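Local coordinates for Serine/threonine/tyrosine-interacting protein (Homo sapiens, PDB 2R0B) that acts as a catalytically inactive phosphatase that holds the kinases ERK1 and ERK2 in the nucleus and keeps FBXW7 out of its SCF ubiquitin ligase, at residues A[40-45]-A[98-104]; A[34-40]-A[91-97]. All blocks are in the same frame, centred on the assembly; numbering follows the deposited sequence.

Contact 1 (A[40-45]-A[98-104]); sequences IRQNIE and NAGISRS. With SO4 (sulfate ion), chain B.
Glu45 and Arg103 meet from opposite directions, and their charged ends form the tight part of this contact. The guanidinium grips the carboxylate end-on. Arg103 NH1 bonds to Glu45 OE1 at 2.9 Å, and Arg103 NH2 bonds to Glu45 OE2 at 3.2 Å. The two planes lie 35° apart, so the pair is twisted rather than flat. Each carboxylate oxygen has a second donor. The backbone N of Gln42 reaches the anti lone pair of Glu45 OE1 at 2.8 Å. Asn98 ND2 comes from above the carboxylate plane to Glu45 OE2, at 3.0 Å and almost straight (173°). Four bonds therefore fix the rotation of the carboxylate, and Arg103 NH1 has a further acceptor in the carbonyl of Ile64.

Residues 98-104 belong to the P-loop of the protein tyrosine phosphatases, closed by the signature arginine, Arg103. A sulfate, probably from the crystallisation liquor, fills the cradle where related enzymes hold phosphate. The backbone N-H groups of Asn98, Ala99, Ile101, Ser102, Arg103 and Ser104 bond to its oxygens, and Ser104 OG donates to sulfate O4 at 2.7 Å. The Arg103 chain bends at chi3 (-72°), which brings NE to sulfate O2 at 2.8 Å and NH2 to O3. Glu45 is thus a second-shell residue that probably helps to position the anion-binding arginine.

Ile40 packs against the aliphatic part of Arg103 and the start of helix 103-116. Its CG2 lies 3.9 Å from Arg103 CB, and its CD1 rests against the CA of Ser104. The buried carbonyl oxygen of Ile40 has no hydrogen-bonding partner in the model.

The outer side is looser. Gln42 is partly exposed; of its side chain, CG comes 3.7 Å from Arg103 NH1. The CB of Arg41 points away from the P-loop, and its guanidinium holds OD1 of solvent-exposed Asn43 in its plane.

Contact 2 (A[34-40]-A[91-97]); sequences ITHIICI and GKVLVHG
Gly91 CA sits 3.3 Å from Thr35 OG1, where the two segments begin to run side by side. Strands 36-40 and 93-96 are parallel, 11° apart, in the central sheet of the dual specificity phosphatase fold.

Lys92 N donates to Thr35 OG1, and its O accepts from both Thr35 N and His36 N. Its CB meets CD1 of Ile34, while the rest of the chain leads away.

Val93 shares a face with His36 and touches His36 CB with CG2, at 4.0 Å. Leu94 turns to the other face with Ile37. Its N donates to His36 O at 2.9 Å, and its O accepts from Ile38 N. Val95 returns to the face of His36 and Val93. Its CG2 lies 4.1 Å from CD1 of Ile38, the two side chains lying side by side and pointing the same way, and its CG1 meets CD1 of Ile40.

His96 N bonds to Ile38 O, and His96 O accepts from Ile40 N. With chi1 at 79°, CG lies between the backbone N and the carbonyl carbon, which swings the ring across to strand 36-40. Cys39 CA sits over one ring face, 4.0 Å from the His96 ring centroid, in a CH-pi contact. Ile37 CG2 meets the ring edge, 3.6 Å from His96 CD2. Replacing His96 with alanine would probably open a gap beside Cys39 and Ile37 and leave the carbonyl of Gly97 without its ring donor. That bond, from His96 ND1 to Gly97 O, is 3.0 Å and lies on a lone pair. Gly97 CA ends the segment 3.4 Å from Ile40 O, a CA-H...O contact.

In the fold
The centres of the two contacts lie 13 Å apart, and Ile40 belongs to both. Strand 36-41 is common to them: contact 2 pairs it with strand 93-96 in the sheet, and contact 1 begins at its C-terminal end. The segments alternate along the chain, 34-40 and 40-45 first, then 91-97 and 98-104. Strand 93-96 runs through Gly97 into the P-loop and on to helix 103-116. The contacts also touch, with Ser104 CB packed on Gly97 N. Gly97 stands where active phosphatases of this family carry the catalytic cysteine. This is consistent with a pseudophosphatase that lacks catalysis but keeps an anion-binding loop at the C-terminal ends of the sheet's parallel strands.

Contact 1 (A[40-45]-A[98-104])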
# COMPACT_ATOMS: atom_id res chain seq x y z
N ILE A 40 -0.93 -1.22 -7.32
CA ILE A 40 -1.33 0.14 -7.67
C ILE A 40 -0.49 0.60 -8.87
O ILE A 40 0.73 0.50 -8.83
CB ILE A 40 -1.07 1.14 -6.53
CG1 ILE A 40 -1.91 0.80 -5.29
CG2 ILE A 40 -1.34 2.60 -7.01
CD1 ILE A 40 -1.25 1.25 -3.97
N ARG A 41 -1.14 1.13 -9.90
CA ARG A 41 -0.45 1.58 -11.10
C ARG A 41 -1.40 2.41 -11.96
O ARG A 41 -2.62 2.32 -11.79
CB ARG A 41 0.09 0.37 -11.88
CG ARG A 41 -0.89 -0.37 -12.80
CD ARG A 41 -2.17 -0.93 -12.15
NE ARG A 41 -3.01 -1.54 -13.16
CZ ARG A 41 -3.91 -0.90 -13.90
NH1 ARG A 41 -4.59 -1.57 -14.83
NH2 ARG A 41 -4.14 0.40 -13.72
N GLN A 42 -0.84 3.24 -12.86
CA GLN A 42 -1.62 3.91 -13.91
C GLN A 42 -1.87 2.90 -15.00
O GLN A 42 -1.09 1.97 -15.17
CB GLN A 42 -0.81 5.02 -14.59
CG GLN A 42 -0.34 6.17 -13.75
CD GLN A 42 0.32 7.23 -14.63
OE1 GLN A 42 1.55 7.32 -14.70
NE2 GLN A 42 -0.50 8.01 -15.33
N ASN A 43 -2.89 3.12 -15.81
CA ASN A 43 -3.14 2.20 -16.90
C ASN A 43 -1.93 2.09 -17.85
O ASN A 43 -1.63 1.00 -18.34
CB ASN A 43 -4.42 2.57 -17.65
CG ASN A 43 -5.66 2.37 -16.81
OD1 ASN A 43 -5.75 1.44 -16.00
ND2 ASN A 43 -6.64 3.27 -16.99
N ILE A 44 -1.23 3.21 -18.05
CA ILE A 44 -0.04 3.22 -18.91
C ILE A 44 1.14 2.40 -18.35
O ILE A 44 2.01 2.01 -19.13
CB ILE A 44 0.49 4.64 -19.28
CG1 ILE A 44 0.84 5.45 -18.04
CG2 ILE A 44 -0.52 5.38 -20.18
CD1 ILE A 44 1.60 6.73 -18.34
N GLU A 45 1.14 2.16 -17.03
CA GLU A 45 2.10 1.27 -16.37
C GLU A 45 1.71 -0.21 -16.37
O GLU A 45 2.47 -1.04 -15.88
CB GLU A 45 2.34 1.71 -14.91
CG GLU A 45 3.06 3.06 -14.75
CD GLU A 45 3.04 3.57 -13.30
OE1 GLU A 45 1.98 3.49 -12.68
OE2 GLU A 45 4.07 4.12 -12.80
N ASN A 98 4.73 1.43 -8.15
CA ASN A 98 5.86 1.30 -9.04
C ASN A 98 7.14 1.37 -8.20
O ASN A 98 7.85 0.36 -8.05
CB ASN A 98 5.79 2.41 -10.10
CG ASN A 98 6.94 2.39 -11.08
OD1 ASN A 98 8.00 1.83 -10.79
ND2 ASN A 98 6.76 3.05 -12.23
N ALA A 99 7.40 2.54 -7.62
CA ALA A 99 8.60 2.79 -6.83
C ALA A 99 8.43 2.46 -5.34
O ALA A 99 9.42 2.30 -4.65
CB ALA A 99 9.08 4.27 -6.99
N GLY A 100 7.19 2.34 -4.85
CA GLY A 100 6.97 2.15 -3.41
C GLY A 100 7.33 3.42 -2.63
O GLY A 100 7.86 3.37 -1.52
N ILE A 101 7.02 4.57 -3.21
CA ILE A 101 7.41 5.84 -2.61
C ILE A 101 6.23 6.74 -2.26
O ILE A 101 6.19 7.32 -1.17
CB ILE A 101 8.40 6.60 -3.49
CG1 ILE A 101 9.72 5.82 -3.54
CG2 ILE A 101 8.61 8.05 -3.01
CD1 ILE A 101 10.81 6.45 -4.39
N SER A 102 5.31 6.88 -3.20
CA SER A 102 4.27 7.90 -3.08
C SER A 102 2.86 7.35 -2.97
O SER A 102 2.25 7.49 -1.92
CB SER A 102 4.35 8.90 -4.22
OG SER A 102 3.33 9.87 -4.04
N ARG A 103 2.32 6.76 -4.03
CA ARG A 103 0.97 6.15 -3.98
C ARG A 103 0.86 5.00 -2.95
O ARG A 103 -0.02 5.00 -2.05
CB ARG A 103 0.59 5.62 -5.38
CG ARG A 103 0.51 6.72 -6.49
CD ARG A 103 0.43 6.16 -7.90
NE ARG A 103 1.72 5.59 -8.32
CZ ARG A 103 1.96 5.06 -9.51
NH1 ARG A 103 1.03 5.07 -10.47
NH2 ARG A 103 3.17 4.57 -9.77
N SER A 104 1.73 4.01 -3.10
CA SER A 104 1.71 2.85 -2.22
C SER A 104 1.92 3.25 -0.75
O SER A 104 1.17 2.80 0.14
CB SER A 104 2.74 1.84 -2.69
OG SER A 104 3.99 2.46 -2.83
S SO4 B . 4.56 4.79 -6.15
O1 SO4 B . 5.82 5.33 -5.66
O2 SO4 B . 3.68 5.93 -6.37
O3 SO4 B . 4.72 4.12 -7.44
O4 SO4 B . 3.98 3.84 -5.20

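Contact 2 (A[34-40]-A[91-97])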
# COMPACT_ATOMS: atom_id res chain seq x y z
N ILE A 34 2.44 -14.25 2.38
CA ILE A 34 1.61 -13.24 1.68
C ILE A 34 0.43 -13.94 1.04
O ILE A 34 0.62 -14.95 0.36
CB ILE A 34 2.39 -12.53 0.54
CG1 ILE A 34 3.59 -11.72 1.05
CG2 ILE A 34 1.45 -11.71 -0.35
CD1 ILE A 34 3.24 -10.79 2.20
N THR A 35 -0.77 -13.40 1.21
CA THR A 35 -1.99 -13.99 0.65
C THR A 35 -2.80 -13.00 -0.17
O THR A 35 -3.66 -13.41 -0.97
CB THR A 35 -2.92 -14.56 1.75
OG1 THR A 35 -3.22 -13.55 2.72
CG2 THR A 35 -2.26 -15.74 2.44
N HIS A 36 -2.54 -11.71 0.05
CA HIS A 36 -3.29 -10.62 -0.58
C HIS A 36 -2.33 -9.54 -1.10
O HIS A 36 -1.36 -9.21 -0.44
CB HIS A 36 -4.18 -9.97 0.48
CG HIS A 36 -5.37 -10.79 0.87
ND1 HIS A 36 -5.27 -11.89 1.70
CD2 HIS A 36 -6.68 -10.64 0.59
CE1 HIS A 36 -6.48 -12.40 1.88
NE2 HIS A 36 -7.35 -11.66 1.22
N ILE A 37 -2.62 -8.97 -2.27
CA ILE A 37 -1.74 -7.93 -2.83
C ILE A 37 -2.56 -6.75 -3.36
O ILE A 37 -3.52 -6.96 -4.11
CB ILE A 37 -0.88 -8.51 -3.98
CG1 ILE A 37 -0.03 -9.70 -3.48
CG2 ILE A 37 -0.02 -7.41 -4.64
CD1 ILE A 37 0.77 -10.40 -4.57
N ILE A 38 -2.26 -5.55 -2.90
CA ILE A 38 -2.84 -4.33 -3.50
C ILE A 38 -1.80 -3.89 -4.54
O ILE A 38 -0.68 -3.54 -4.20
CB ILE A 38 -3.12 -3.21 -2.48
CG1 ILE A 38 -4.11 -3.69 -1.41
CG2 ILE A 38 -3.71 -1.97 -3.21
CD1 ILE A 38 -4.44 -2.64 -0.35
N CYS A 39 -2.20 -3.92 -5.81
CA CYS A 39 -1.30 -3.62 -6.94
C CYS A 39 -1.73 -2.27 -7.54
O CYS A 39 -2.81 -2.19 -8.14
CB CYS A 39 -1.43 -4.77 -7.95
SG CYS A 39 -0.74 -4.44 -9.62
N ILE A 40 -0.93 -1.22 -7.32
CA ILE A 40 -1.33 0.14 -7.67
C ILE A 40 -0.49 0.60 -8.87
O ILE A 40 0.73 0.50 -8.83
CB ILE A 40 -1.07 1.14 -6.53
CG1 ILE A 40 -1.91 0.80 -5.29
CG2 ILE A 40 -1.34 2.60 -7.01
CD1 ILE A 40 -1.25 1.25 -3.97
N GLY A 91 -4.13 -13.81 7.24
CA GLY A 91 -3.44 -13.54 5.99
C GLY A 91 -2.44 -12.40 6.14
O GLY A 91 -2.36 -11.76 7.20
N LYS A 92 -1.70 -12.14 5.08
CA LYS A 92 -0.74 -11.03 5.06
C LYS A 92 -0.82 -10.30 3.74
O LYS A 92 -1.13 -10.90 2.71
CB LYS A 92 0.68 -11.52 5.38
CG LYS A 92 0.76 -12.23 6.73
CD LYS A 92 2.14 -12.32 7.26
CE LYS A 92 2.16 -13.26 8.48
NZ LYS A 92 1.99 -14.70 8.11
N VAL A 93 -0.58 -9.00 3.78
CA VAL A 93 -0.86 -8.12 2.64
C VAL A 93 0.42 -7.43 2.16
O VAL A 93 1.18 -6.83 2.95
CB VAL A 93 -1.90 -7.05 3.00
CG1 VAL A 93 -2.21 -6.17 1.80
CG2 VAL A 93 -3.20 -7.67 3.57
N LEU A 94 0.67 -7.51 0.86
CA LEU A 94 1.71 -6.69 0.25
C LEU A 94 1.02 -5.54 -0.48
O LEU A 94 0.14 -5.78 -1.31
CB LEU A 94 2.56 -7.51 -0.74
CG LEU A 94 3.45 -6.70 -1.70
CD1 LEU A 94 4.47 -5.82 -0.95
CD2 LEU A 94 4.14 -7.64 -2.69
N VAL A 95 1.40 -4.30 -0.16
CA VAL A 95 0.94 -3.14 -0.93
C VAL A 95 2.12 -2.65 -1.78
O VAL A 95 3.19 -2.35 -1.25
CB VAL A 95 0.51 -1.98 -0.03
CG1 VAL A 95 -0.00 -0.81 -0.91
CG2 VAL A 95 -0.54 -2.44 0.97
N HIS A 96 1.94 -2.59 -3.10
CA HIS A 96 3.01 -2.14 -3.96
C HIS A 96 2.51 -1.15 -4.99
O HIS A 96 1.33 -1.16 -5.38
CB HIS A 96 3.78 -3.33 -4.60
CG HIS A 96 3.09 -3.95 -5.78
ND1 HIS A 96 3.03 -3.34 -7.02
CD2 HIS A 96 2.42 -5.12 -5.91
CE1 HIS A 96 2.36 -4.11 -7.86
NE2 HIS A 96 1.99 -5.20 -7.21
N GLY A 97 3.42 -0.26 -5.41
CA GLY A 97 3.14 0.65 -6.49
C GLY A 97 4.16 0.37 -7.59
O GLY A 97 4.42 -0.79 -7.92